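Local coordinates for bromo domain-containing protein (Trypanosoma cruzi, PDB 6NEY), which probably recognises acetylated lysines on histones or other proteins through its bromodomain, the part of the longer protein held in this chain, at residues R20-P25 / A107-Q112; D71-A76 / A115-K120; C54-A59 / K82-N87. One frame throughout, in Å; residues are numbered along the deposited sequence.

Contact 1: residues R20-P25 / A107-Q112; sequences RSLDRP and AFAKEQ
The guanidinium of Arg24 lies flat on one face of the Phe108 ring, the two planes 14° apart and their centres 4.5 Å from each other. The cation-pi contact is off-centre: CZ stands 31° off the ring normal, and Arg24 NH2 is 3.7 Å from Phe108 CG, close to where the ring joins CB. The methylene before the guanidinium sits more squarely over the ring, Arg24 CD being 3.7 Å from the Phe108 centroid in a CH-pi contact. Bent at chi3 (-65°), the arginine chain runs over the ring from CE2 at its outer end to CG and CB beside the helix, against the direction of the phenylalanine. A salt bridge from Arg24 NE to Asp27 gives the guanidinium a second partner and should limit its rotation. The opposite face of the ring is covered from within its own helix by CG of Gln112, one turn further on.

The ring edge meets backbone. Ser21 O lies in the ring plane, 3.7 Å from Phe108 CE2, and Leu22 CA approaches the same edge.

Apolar packing is carried by Leu22, both of whose methyls meet the helix. CD2 rests 3.9 Å from Phe108 CE2 and also 3.9 Å from Gln112 CB, while CD1 reaches Ala109 CB at 4.3 Å. Ile81 of helix 75-92 touches both Leu22 and Ala109, which continues this packing into the interior.

The arrangement belongs to the left-handed four-helix bundle of bromodomains: the end of helix 12-21 and the first residues of the long ZA loop are laid against the middle of C-terminal helix 97-124.

Contact 2: residues D71-A76 / A115-K120; sequences DVNLTA and AYVTKK
Val117 pushes its two methyls against the turn at 71-76, and apolar contact dominates. CG2 of Val117 lies 3.7 Å from Leu74 CD1, the two side chains lying alongside and pointing opposite ways. The same leucine methyl comes within 3.9 Å of Tyr116 CD2, meeting the ring obliquely, so one methyl touches two consecutive residues of the helix. Leu15 and Leu18 of helix 12-21 touch both Leu74 and Tyr116 and extend this packing.

Polar atoms of the turn lie nearest the other valine methyl. Val117 CG1, anti to the backbone N (chi1 168°), is 3.4 Å from Val72 O and 3.9 Å from Asn73 OD1. The hydrogen bond to Val72 O comes from Tyr10 OH. Tyr116 pairs its hydroxyl with Glu14, which also forms a salt bridge with Lys120; CG of Lys120 covers one face of the tyrosine ring.

Hydrogen bonds within 71-76 shape the turn. Leu74 N binds Asp71 O at 2.9 Å, closing a type I beta turn, and Asp71 OD2 accepts Ala76 N at 3.2 Å from the anti side, the donor standing 27° out of the carboxylate plane.

Leu74, at the N-cap position in a left-handed backbone conformation, leads into helix 75-92. This is the AB-loop side of the bromodomain bundle, where the connection from helix 56-64 enters helix 75-92 beside the C-terminal part of helix 97-124.

Contact 3: residues C54-A59 / K82-N87; sequences CDLATA and KLMVNN
The last residues of the bromodomain ZA loop and the N-cap of helix 56-64 meet helix 75-92 here, with Met84 reaching from helix 75-92 into the loop and helix start. Met84 runs along the backbone of Cys54 and Asp55. Its CG is 3.2 Å from Cys54 O, a tight approach, and its terminal methyl CE lies 3.6 Å from the carbonyl carbon Asp55 C. The first torsion (chi1 -91°) is well away from a staggered value, consistent with a chain fitted to this narrow path, and the bend at chi3 brings CE against Asp55.

Apolar side chains of 54-59 touch the thioether. Leu56 lies roughly perpendicular to it, with CD2 4.0 Å from Met84 SD; Cys54 SG stands 4.1 Å from Met84 CE, and Ala59 CB touches the same methyl from the first turn of the helix. Beside this group, Leu83 CD2 packs 4.0 Å from Cys54 CB.

Asp55, whose CB points away from helix 75-92, caps helix 56-64. Its OD1 accepts Thr58 N at 3.0 Å from the syn side, nearly straight (164°) but 33° out of the carboxylate plane, and a weak bond from Thr58 OG1 goes to the same oxygen. Asn87 ND2 bonds to Lys52 O, tying the preceding part of the loop to helix 75-92.

Phe31 of the ZA loop also touches Met84, while its backbone is hydrogen-bonded to that of Leu56. Leu56 reaches Ile81 one turn earlier on helix 75-92, and Val85, next to Met84, packs on Phe105 and Glu106 of helix 97-124.

The three contacts join all four main helices of the bundle. Contacts 1 and 3 lie at the two ends of the ZA loop, centres about 12 Å apart, and meet directly: Leu56 CD1 is 3.7 Å from Leu22 O and packs on Asp23. Contact 3 is nested within the chain segment closed by contact 1. Contacts 1 and 2 use neighbouring parts of helix 97-124, with centres about 14 Å apart, whereas contacts 2 and 3 share helix 75-92 but do not touch, their nearest atoms about 7 Å apart. Contacts 1 and 3 bracket the ZA loop, which in bromodomains lines the acetyl-lysine pocket together with the BC loop, probably here too; contact 2 lies toward the other end of the bundle.

Contact 1: residues R20-P25 / A107-Q112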
ATOM      1  N   ARG A  20       3.649   4.156   6.007  1.00 22.43           N
ATOM      2  CA  ARG A  20       5.008   3.883   6.524  1.00 24.41           C
ATOM      3  C   ARG A  20       4.936   2.657   7.431  1.00 23.43           C
ATOM      4  O   ARG A  20       5.901   1.834   7.410  1.00 22.69           O
ATOM      5  CB  ARG A  20       5.567   5.122   7.227  1.00 25.96           C
ATOM      6  CG  ARG A  20       5.846   6.252   6.246  1.00 29.97           C
ATOM      7  CD  ARG A  20       6.621   7.396   6.875  1.00 33.48           C
ATOM      8  NE  ARG A  20       7.954   6.958   7.255  1.00 37.63           N
ATOM      9  CZ  ARG A  20       8.879   6.541   6.387  1.00 38.24           C
ATOM     10  N   SER A  21       3.824   2.514   8.156  1.00 20.92           N
ATOM     11  CA  SER A  21       3.605   1.408   9.120  1.00 21.95           C
ATOM     12  C   SER A  21       3.563   0.080   8.358  1.00 21.16           C
ATOM     13  O   SER A  21       3.770  -0.945   9.004  1.00 22.48           O
ATOM     14  CB  SER A  21       2.377   1.610   9.991  1.00 21.04           C
ATOM     15  OG  SER A  21       1.169   1.238   9.333  1.00 21.81           O
ATOM     16  N   LEU A  22       3.353   0.096   7.031  1.00 20.41           N
ATOM     17  CA  LEU A  22       3.251  -1.156   6.235  1.00 20.95           C
ATOM     18  C   LEU A  22       4.643  -1.661   5.843  1.00 20.71           C
ATOM     19  O   LEU A  22       4.735  -2.811   5.387  1.00 20.76           O
ATOM     20  CB  LEU A  22       2.371  -0.954   5.003  1.00 20.20           C
ATOM     21  CG  LEU A  22       0.988  -0.369   5.277  1.00 21.33           C
ATOM     22  CD1 LEU A  22       0.161  -0.296   4.015  1.00 22.03           C
ATOM     23  CD2 LEU A  22       0.240  -1.145   6.358  1.00 22.73           C
ATOM     24  N   ASP A  23       5.698  -0.860   6.025  1.00 21.05           N
ATOM     25  CA  ASP A  23       7.083  -1.284   5.700  1.00 21.64           C
ATOM     26  C   ASP A  23       7.656  -1.994   6.936  1.00 22.88           C
ATOM     27  O   ASP A  23       8.149  -1.310   7.848  1.00 22.63           O
ATOM     28  CB  ASP A  23       7.917  -0.097   5.229  1.00 23.60           C
ATOM     29  CG  ASP A  23       9.312  -0.436   4.728  1.00 29.08           C
ATOM     30  OD1 ASP A  23       9.557  -1.593   4.328  1.00 30.35           O
ATOM     31  OD2 ASP A  23      10.149   0.483   4.732  1.00 35.49           O
ATOM     32  N   ARG A  24       7.548  -3.318   6.971  1.00 20.60           N
ATOM     33  CA  ARG A  24       7.990  -4.163   8.102  1.00 20.84           C
ATOM     34  C   ARG A  24       9.382  -4.711   7.804  1.00 20.97           C
ATOM     35  O   ARG A  24       9.650  -5.269   6.730  1.00 18.31           O
ATOM     36  CB  ARG A  24       7.037  -5.343   8.307  1.00 21.01           C
ATOM     37  CG  ARG A  24       5.583  -4.937   8.492  1.00 21.43           C
ATOM     38  CD  ARG A  24       4.774  -6.134   8.938  1.00 21.39           C
ATOM     39  NE  ARG A  24       4.720  -7.185   7.914  1.00 21.82           N
ATOM     40  CZ  ARG A  24       4.096  -8.344   8.057  1.00 21.21           C
ATOM     41  NH1 ARG A  24       4.135  -9.241   7.085  1.00 20.76           N
ATOM     42  NH2 ARG A  24       3.454  -8.608   9.183  1.00 20.99           N
ATOM     43  N   PRO A  25      10.306  -4.604   8.779  1.00 20.80           N
ATOM     44  CA  PRO A  25      11.627  -5.219   8.652  1.00 21.80           C
ATOM     45  C   PRO A  25      11.576  -6.704   8.250  1.00 20.62           C
ATOM     46  O   PRO A  25      12.406  -7.122   7.470  1.00 18.49           O
ATOM     47  CB  PRO A  25      12.211  -5.097  10.072  1.00 22.64           C
ATOM     48  CG  PRO A  25      11.481  -3.948  10.702  1.00 23.28           C
ATOM     49  CD  PRO A  25      10.122  -3.900  10.057  1.00 22.76           C
ATOM     50  N   ALA A 107      -2.217  -9.563   4.007  1.00 21.33           N
ATOM     51  CA  ALA A 107      -3.119  -9.816   5.154  1.00 21.25           C
ATOM     52  C   ALA A 107      -2.903  -8.747   6.249  1.00 20.70           C
ATOM     53  O   ALA A 107      -3.881  -8.177   6.794  1.00 19.67           O
ATOM     54  CB  ALA A 107      -2.890 -11.213   5.666  1.00 23.93           C
ATOM     55  N   PHE A 108      -1.642  -8.463   6.552  1.00 19.53           N
ATOM     56  CA  PHE A 108      -1.220  -7.408   7.509  1.00 20.39           C
ATOM     57  C   PHE A 108      -1.742  -6.037   7.068  1.00 19.85           C
ATOM     58  O   PHE A 108      -2.329  -5.325   7.868  1.00 20.24           O
ATOM     59  CB  PHE A 108       0.300  -7.395   7.650  1.00 20.92           C
ATOM     60  CG  PHE A 108       0.799  -6.181   8.388  1.00 22.60           C
ATOM     61  CD1 PHE A 108       0.603  -6.076   9.753  1.00 24.65           C
ATOM     62  CD2 PHE A 108       1.421  -5.140   7.723  1.00 25.32           C
ATOM     63  CE1 PHE A 108       1.043  -4.966  10.454  1.00 25.55           C
ATOM     64  CE2 PHE A 108       1.866  -4.029   8.430  1.00 25.26           C
ATOM     65  CZ  PHE A 108       1.678  -3.948   9.785  1.00 25.50           C
ATOM     66  N   ALA A 109      -1.592  -5.694   5.792  1.00 17.96           N
ATOM     67  CA  ALA A 109      -1.984  -4.384   5.234  1.00 19.93           C
ATOM     68  C   ALA A 109      -3.511  -4.244   5.355  1.00 20.16           C
ATOM     69  O   ALA A 109      -3.985  -3.205   5.830  1.00 19.54           O
ATOM     70  CB  ALA A 109      -1.503  -4.284   3.812  1.00 20.12           C
ATOM     71  N   LYS A 110      -4.262  -5.273   4.978  1.00 20.02           N
ATOM     72  CA  LYS A 110      -5.744  -5.285   5.137  1.00 21.04           C
ATOM     73  C   LYS A 110      -6.121  -5.000   6.596  1.00 19.80           C
ATOM     74  O   LYS A 110      -7.048  -4.195   6.816  1.00 21.59           O
ATOM     75  CB  LYS A 110      -6.371  -6.617   4.744  1.00 21.98           C
ATOM     76  CG  LYS A 110      -7.892  -6.673   4.875  1.00 25.14           C
ATOM     77  CD  LYS A 110      -8.480  -7.924   4.259  1.00 28.49           C
ATOM     78  CE  LYS A 110      -9.791  -8.404   4.862  1.00 33.84           C
ATOM     79  NZ  LYS A 110     -10.588  -7.320   5.481  1.00 33.98           N
ATOM     80  N   GLU A 111      -5.481  -5.648   7.556  1.00 20.45           N
ATOM     81  CA  GLU A 111      -5.808  -5.471   8.997  1.00 20.86           C
ATOM     82  C   GLU A 111      -5.531  -4.026   9.412  1.00 21.00           C
ATOM     83  O   GLU A 111      -6.376  -3.436  10.118  1.00 21.20           O
ATOM     84  CB  GLU A 111      -5.003  -6.418   9.872  1.00 23.64           C
ATOM     85  CG  GLU A 111      -5.509  -6.451  11.304  1.00 26.98           C
ATOM     86  N   GLN A 112      -4.384  -3.479   9.004  1.00 19.98           N
ATOM     87  CA  GLN A 112      -3.967  -2.115   9.432  1.00 20.49           C
ATOM     88  C   GLN A 112      -4.954  -1.128   8.820  1.00 19.75           C
ATOM     89  O   GLN A 112      -5.449  -0.206   9.530  1.00 18.98           O
ATOM     90  CB  GLN A 112      -2.522  -1.826   9.008  1.00 21.47           C
ATOM     91  CG  GLN A 112      -1.523  -2.741   9.696  1.00 23.64           C
ATOM     92  CD  GLN A 112      -1.715  -2.786  11.196  1.00 27.59           C
ATOM     93  OE1 GLN A 112      -1.503  -1.803  11.883  1.00 32.55           O
ATOM     94  NE2 GLN A 112      -2.150  -3.925  11.713  1.00 31.58           N
TER

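Contact 2: residues D71-A76 / A115-K120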
ATOM      1  N   ASP A  71     -11.355   8.895  -0.163  1.00 30.31           N
ATOM      2  CA  ASP A  71     -12.000   7.554  -0.259  1.00 32.05           C
ATOM      3  C   ASP A  71     -12.320   7.040   1.143  1.00 30.47           C
ATOM      4  O   ASP A  71     -11.383   6.658   1.835  1.00 27.21           O
ATOM      5  CB  ASP A  71     -11.109   6.496  -0.919  1.00 36.09           C
ATOM      6  CG  ASP A  71     -10.758   6.747  -2.373  1.00 40.22           C
ATOM      7  OD1 ASP A  71     -11.481   7.539  -3.035  1.00 41.56           O
ATOM      8  OD2 ASP A  71      -9.772   6.126  -2.836  1.00 39.98           O
ATOM      9  N   VAL A  72     -13.592   6.950   1.529  1.00 29.46           N
ATOM     10  CA  VAL A  72     -13.941   6.546   2.923  1.00 30.05           C
ATOM     11  C   VAL A  72     -13.362   5.148   3.218  1.00 28.86           C
ATOM     12  O   VAL A  72     -12.920   4.929   4.368  1.00 25.20           O
ATOM     13  CB  VAL A  72     -15.455   6.640   3.200  1.00 30.29           C
ATOM     14  CG1 VAL A  72     -16.271   5.590   2.466  1.00 31.94           C
ATOM     15  CG2 VAL A  72     -15.725   6.575   4.691  1.00 31.37           C
ATOM     16  N   ASN A  73     -13.330   4.212   2.253  1.00 27.24           N
ATOM     17  CA  ASN A  73     -12.803   2.851   2.542  1.00 28.89           C
ATOM     18  C   ASN A  73     -11.360   2.725   2.030  1.00 27.01           C
ATOM     19  O   ASN A  73     -10.881   1.599   1.973  1.00 26.31           O
ATOM     20  CB  ASN A  73     -13.700   1.716   2.024  1.00 30.14           C
ATOM     21  CG  ASN A  73     -13.320   0.372   2.624  1.00 31.01           C
ATOM     22  OD1 ASN A  73     -13.068   0.257   3.824  1.00 31.75           O
ATOM     23  ND2 ASN A  73     -13.239  -0.658   1.796  1.00 34.14           N
ATOM     24  N   LEU A  74     -10.688   3.840   1.708  1.00 26.03           N
ATOM     25  CA  LEU A  74      -9.278   3.892   1.220  1.00 26.74           C
ATOM     26  C   LEU A  74      -9.107   2.912   0.050  1.00 28.35           C
ATOM     27  O   LEU A  74      -8.042   2.273  -0.065  1.00 25.02           O
ATOM     28  CB  LEU A  74      -8.312   3.576   2.374  1.00 25.00           C
ATOM     29  CG  LEU A  74      -8.175   4.666   3.446  1.00 24.50           C
ATOM     30  CD1 LEU A  74      -7.313   4.179   4.595  1.00 23.59           C
ATOM     31  CD2 LEU A  74      -7.596   5.954   2.881  1.00 24.90           C
ATOM     32  N   THR A  75     -10.096   2.843  -0.837  1.00 28.62           N
ATOM     33  CA  THR A  75     -10.106   1.894  -1.980  1.00 30.07           C
ATOM     34  C   THR A  75      -8.822   2.042  -2.805  1.00 26.81           C
ATOM     35  O   THR A  75      -8.245   0.998  -3.189  1.00 26.26           O
ATOM     36  CB  THR A  75     -11.350   2.097  -2.856  1.00 32.51           C
ATOM     37  OG1 THR A  75     -12.478   1.983  -1.986  1.00 34.40           O
ATOM     38  CG2 THR A  75     -11.426   1.095  -3.986  1.00 33.21           C
ATOM     39  N   ALA A  76      -8.423   3.276  -3.121  1.00 28.31           N
ATOM     40  CA  ALA A  76      -7.272   3.587  -4.002  1.00 29.34           C
ATOM     41  C   ALA A  76      -5.981   3.039  -3.382  1.00 27.21           C
ATOM     42  O   ALA A  76      -5.135   2.458  -4.110  1.00 24.31           O
ATOM     43  CB  ALA A  76      -7.184   5.075  -4.219  1.00 31.20           C
ATOM     44  N   ALA A 115      -8.435  -1.369  10.455  1.00 21.87           N
ATOM     45  CA  ALA A 115      -8.396  -0.860  11.842  1.00 21.78           C
ATOM     46  C   ALA A 115      -8.445   0.679  11.797  1.00 21.36           C
ATOM     47  O   ALA A 115      -9.178   1.291  12.613  1.00 19.84           O
ATOM     48  CB  ALA A 115      -7.178  -1.379  12.561  1.00 23.03           C
ATOM     49  N   TYR A 116      -7.769   1.291  10.809  1.00 19.21           N
ATOM     50  CA  TYR A 116      -7.698   2.771  10.663  1.00 18.67           C
ATOM     51  C   TYR A 116      -9.081   3.306  10.249  1.00 18.62           C
ATOM     52  O   TYR A 116      -9.596   4.253  10.863  1.00 18.52           O
ATOM     53  CB  TYR A 116      -6.632   3.188   9.648  1.00 19.25           C
ATOM     54  CG  TYR A 116      -6.582   4.683   9.442  1.00 18.23           C
ATOM     55  CD1 TYR A 116      -5.998   5.509  10.391  1.00 20.46           C
ATOM     56  CD2 TYR A 116      -7.190   5.281   8.349  1.00 19.11           C
ATOM     57  CE1 TYR A 116      -5.999   6.891  10.247  1.00 19.57           C
ATOM     58  CE2 TYR A 116      -7.191   6.655   8.183  1.00 18.97           C
ATOM     59  CZ  TYR A 116      -6.607   7.469   9.137  1.00 18.14           C
ATOM     60  OH  TYR A 116      -6.621   8.824   8.948  1.00 19.79           O
ATOM     61  N   VAL A 117      -9.675   2.717   9.212  1.00 19.71           N
ATOM     62  CA  VAL A 117     -10.981   3.183   8.650  1.00 20.82           C
ATOM     63  C   VAL A 117     -12.052   3.034   9.742  1.00 20.64           C
ATOM     64  O   VAL A 117     -12.858   3.981   9.944  1.00 19.80           O
ATOM     65  CB  VAL A 117     -11.305   2.426   7.351  1.00 23.15           C
ATOM     66  CG1 VAL A 117     -12.735   2.636   6.878  1.00 25.32           C
ATOM     67  CG2 VAL A 117     -10.313   2.835   6.264  1.00 25.08           C
ATOM     68  N   THR A 118     -11.984   1.955  10.509  1.00 20.51           N
ATOM     69  CA  THR A 118     -12.935   1.700  11.620  1.00 22.72           C
ATOM     70  C   THR A 118     -12.772   2.743  12.733  1.00 22.86           C
ATOM     71  O   THR A 118     -13.804   3.313  13.171  1.00 23.16           O
ATOM     72  CB  THR A 118     -12.803   0.271  12.147  1.00 23.82           C
ATOM     73  OG1 THR A 118     -13.111  -0.532  11.012  1.00 24.46           O
ATOM     74  CG2 THR A 118     -13.728   0.014  13.315  1.00 25.32           C
ATOM     75  N   LYS A 119     -11.547   2.975  13.191  1.00 21.58           N
ATOM     76  CA  LYS A 119     -11.258   4.001  14.239  1.00 23.12           C
ATOM     77  C   LYS A 119     -11.805   5.367  13.812  1.00 22.10           C
ATOM     78  O   LYS A 119     -12.513   6.037  14.639  1.00 20.38           O
ATOM     79  CB  LYS A 119      -9.755   4.074  14.520  1.00 26.18           C
ATOM     80  CG  LYS A 119      -9.401   4.727  15.842  1.00 31.48           C
ATOM     81  CD  LYS A 119      -9.006   6.167  15.773  1.00 36.35           C
ATOM     82  CE  LYS A 119      -9.213   6.842  17.117  1.00 38.90           C
ATOM     83  NZ  LYS A 119      -8.171   7.847  17.401  1.00 40.61           N
ATOM     84  N   LYS A 120     -11.504   5.795  12.583  1.00 19.60           N
ATOM     85  CA  LYS A 120     -11.853   7.146  12.093  1.00 18.43           C
ATOM     86  C   LYS A 120     -13.380   7.271  12.037  1.00 20.94           C
ATOM     87  O   LYS A 120     -13.920   8.294  12.500  1.00 19.22           O
ATOM     88  CB  LYS A 120     -11.222   7.424  10.732  1.00 19.01           C
ATOM     89  CG  LYS A 120      -9.703   7.505  10.724  1.00 19.71           C
ATOM     90  CD  LYS A 120      -9.088   8.556  11.624  1.00 18.96           C
ATOM     91  CE  LYS A 120      -9.251   9.973  11.118  1.00 19.78           C
ATOM     92  NZ  LYS A 120      -8.616  10.950  12.042  1.00 19.44           N
TER

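Contact 3: residues C54-A59 / K82-N87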
ATOM      1  N   CYS A  54       3.694  -0.170  -8.414  1.00 33.75           N
ATOM      2  CA  CYS A  54       3.592   0.640  -7.182  1.00 31.86           C
ATOM      3  C   CYS A  54       4.551   0.031  -6.152  1.00 26.83           C
ATOM      4  O   CYS A  54       4.938  -1.162  -6.290  1.00 25.99           O
ATOM      5  CB  CYS A  54       2.149   0.729  -6.687  1.00 34.11           C
ATOM      6  SG  CYS A  54       1.851   2.162  -5.611  1.00 39.78           S
ATOM      7  N   ASP A  55       4.974   0.840  -5.197  1.00 24.72           N
ATOM      8  CA  ASP A  55       5.737   0.366  -4.015  1.00 25.68           C
ATOM      9  C   ASP A  55       5.359   1.280  -2.847  1.00 23.54           C
ATOM     10  O   ASP A  55       4.596   2.226  -3.080  1.00 23.09           O
ATOM     11  CB  ASP A  55       7.235   0.307  -4.339  1.00 25.75           C
ATOM     12  CG  ASP A  55       7.844   1.638  -4.747  1.00 33.98           C
ATOM     13  OD1 ASP A  55       7.738   2.597  -3.965  1.00 32.39           O
ATOM     14  OD2 ASP A  55       8.446   1.696  -5.840  1.00 38.63           O
ATOM     15  N   LEU A  56       5.852   1.015  -1.639  1.00 21.73           N
ATOM     16  CA  LEU A  56       5.417   1.780  -0.442  1.00 21.87           C
ATOM     17  C   LEU A  56       5.949   3.215  -0.475  1.00 24.65           C
ATOM     18  O   LEU A  56       5.254   4.080   0.064  1.00 25.69           O
ATOM     19  CB  LEU A  56       5.791   1.046   0.848  1.00 19.68           C
ATOM     20  CG  LEU A  56       5.014  -0.249   1.076  1.00 20.94           C
ATOM     21  CD1 LEU A  56       5.583  -1.001   2.262  1.00 21.34           C
ATOM     22  CD2 LEU A  56       3.515   0.024   1.281  1.00 18.95           C
ATOM     23  N   ALA A  57       7.112   3.471  -1.068  1.00 26.96           N
ATOM     24  CA  ALA A  57       7.633   4.850  -1.238  1.00 27.97           C
ATOM     25  C   ALA A  57       6.650   5.653  -2.094  1.00 26.33           C
ATOM     26  O   ALA A  57       6.321   6.789  -1.711  1.00 26.49           O
ATOM     27  CB  ALA A  57       9.033   4.830  -1.816  1.00 28.67           C
ATOM     28  N   THR A  58       6.190   5.092  -3.212  1.00 26.02           N
ATOM     29  CA  THR A  58       5.208   5.709  -4.141  1.00 27.59           C
ATOM     30  C   THR A  58       3.854   5.921  -3.449  1.00 25.68           C
ATOM     31  O   THR A  58       3.252   6.992  -3.640  1.00 26.25           O
ATOM     32  CB  THR A  58       5.110   4.858  -5.407  1.00 30.17           C
ATOM     33  OG1 THR A  58       6.429   4.935  -5.956  1.00 33.55           O
ATOM     34  CG2 THR A  58       4.047   5.336  -6.369  1.00 34.67           C
ATOM     35  N   ALA A  59       3.375   4.929  -2.696  1.00 22.58           N
ATOM     36  CA  ALA A  59       2.129   5.020  -1.914  1.00 22.82           C
ATOM     37  C   ALA A  59       2.276   6.144  -0.886  1.00 22.05           C
ATOM     38  O   ALA A  59       1.294   6.885  -0.712  1.00 23.54           O
ATOM     39  CB  ALA A  59       1.806   3.686  -1.256  1.00 22.14           C
ATOM     40  N   LYS A  82      -2.756  -4.073  -3.454  1.00 24.20           N
ATOM     41  CA  LYS A  82      -3.063  -5.259  -4.283  1.00 23.59           C
ATOM     42  C   LYS A  82      -2.087  -5.343  -5.465  1.00 23.74           C
ATOM     43  O   LYS A  82      -1.682  -6.480  -5.843  1.00 25.30           O
ATOM     44  CB  LYS A  82      -4.474  -5.202  -4.858  1.00 24.82           C
ATOM     45  CG  LYS A  82      -4.894  -6.493  -5.543  1.00 26.72           C
ATOM     46  N   LEU A  83      -1.804  -4.208  -6.092  1.00 25.23           N
ATOM     47  CA  LEU A  83      -0.956  -4.157  -7.307  1.00 26.12           C
ATOM     48  C   LEU A  83       0.478  -4.553  -6.928  1.00 25.66           C
ATOM     49  O   LEU A  83       1.046  -5.363  -7.649  1.00 26.28           O
ATOM     50  CB  LEU A  83      -1.023  -2.756  -7.920  1.00 30.80           C
ATOM     51  CG  LEU A  83      -0.152  -2.536  -9.158  1.00 32.15           C
ATOM     52  CD1 LEU A  83      -0.661  -3.350 -10.344  1.00 33.52           C
ATOM     53  CD2 LEU A  83      -0.081  -1.064  -9.499  1.00 35.82           C
ATOM     54  N   MET A  84       1.053  -3.965  -5.866  1.00 22.82           N
ATOM     55  CA  MET A  84       2.400  -4.331  -5.341  1.00 25.47           C
ATOM     56  C   MET A  84       2.494  -5.848  -5.153  1.00 24.78           C
ATOM     57  O   MET A  84       3.512  -6.454  -5.529  1.00 22.52           O
ATOM     58  CB  MET A  84       2.642  -3.759  -3.942  1.00 28.01           C
ATOM     59  CG  MET A  84       3.267  -2.437  -3.869  1.00 32.59           C
ATOM     60  SD  MET A  84       3.071  -1.933  -2.127  1.00 26.93           S
ATOM     61  CE  MET A  84       2.212  -0.395  -2.437  1.00 29.28           C
ATOM     62  N   VAL A  85       1.490  -6.422  -4.486  1.00 23.19           N
ATOM     63  CA  VAL A  85       1.446  -7.859  -4.108  1.00 21.88           C
ATOM     64  C   VAL A  85       1.381  -8.680  -5.406  1.00 23.46           C
ATOM     65  O   VAL A  85       2.250  -9.566  -5.618  1.00 22.61           O
ATOM     66  CB  VAL A  85       0.251  -8.102  -3.157  1.00 23.02           C
ATOM     67  CG1 VAL A  85      -0.082  -9.576  -2.966  1.00 23.32           C
ATOM     68  CG2 VAL A  85       0.509  -7.447  -1.810  1.00 24.18           C
ATOM     69  N   ASN A  86       0.463  -8.320  -6.305  1.00 23.42           N
ATOM     70  CA  ASN A  86       0.222  -9.113  -7.543  1.00 26.26           C
ATOM     71  C   ASN A  86       1.460  -9.028  -8.448  1.00 28.20           C
ATOM     72  O   ASN A  86       1.816 -10.047  -9.054  1.00 31.47           O
ATOM     73  CB  ASN A  86      -1.083  -8.704  -8.222  1.00 25.79           C
ATOM     74  CG  ASN A  86      -2.291  -9.116  -7.415  1.00 31.29           C
ATOM     75  N   ASN A  87       2.121  -7.878  -8.504  1.00 29.69           N
ATOM     76  CA  ASN A  87       3.400  -7.703  -9.247  1.00 30.64           C
ATOM     77  C   ASN A  87       4.497  -8.613  -8.683  1.00 30.54           C
ATOM     78  O   ASN A  87       5.281  -9.170  -9.471  1.00 31.93           O
ATOM     79  CB  ASN A  87       3.846  -6.246  -9.239  1.00 31.48           C
ATOM     80  CG  ASN A  87       3.020  -5.407 -10.194  1.00 30.43           C
ATOM     81  OD1 ASN A  87       2.175  -5.928 -10.924  1.00 31.87           O
ATOM     82  ND2 ASN A  87       3.255  -4.105 -10.177  1.00 31.45           N
TER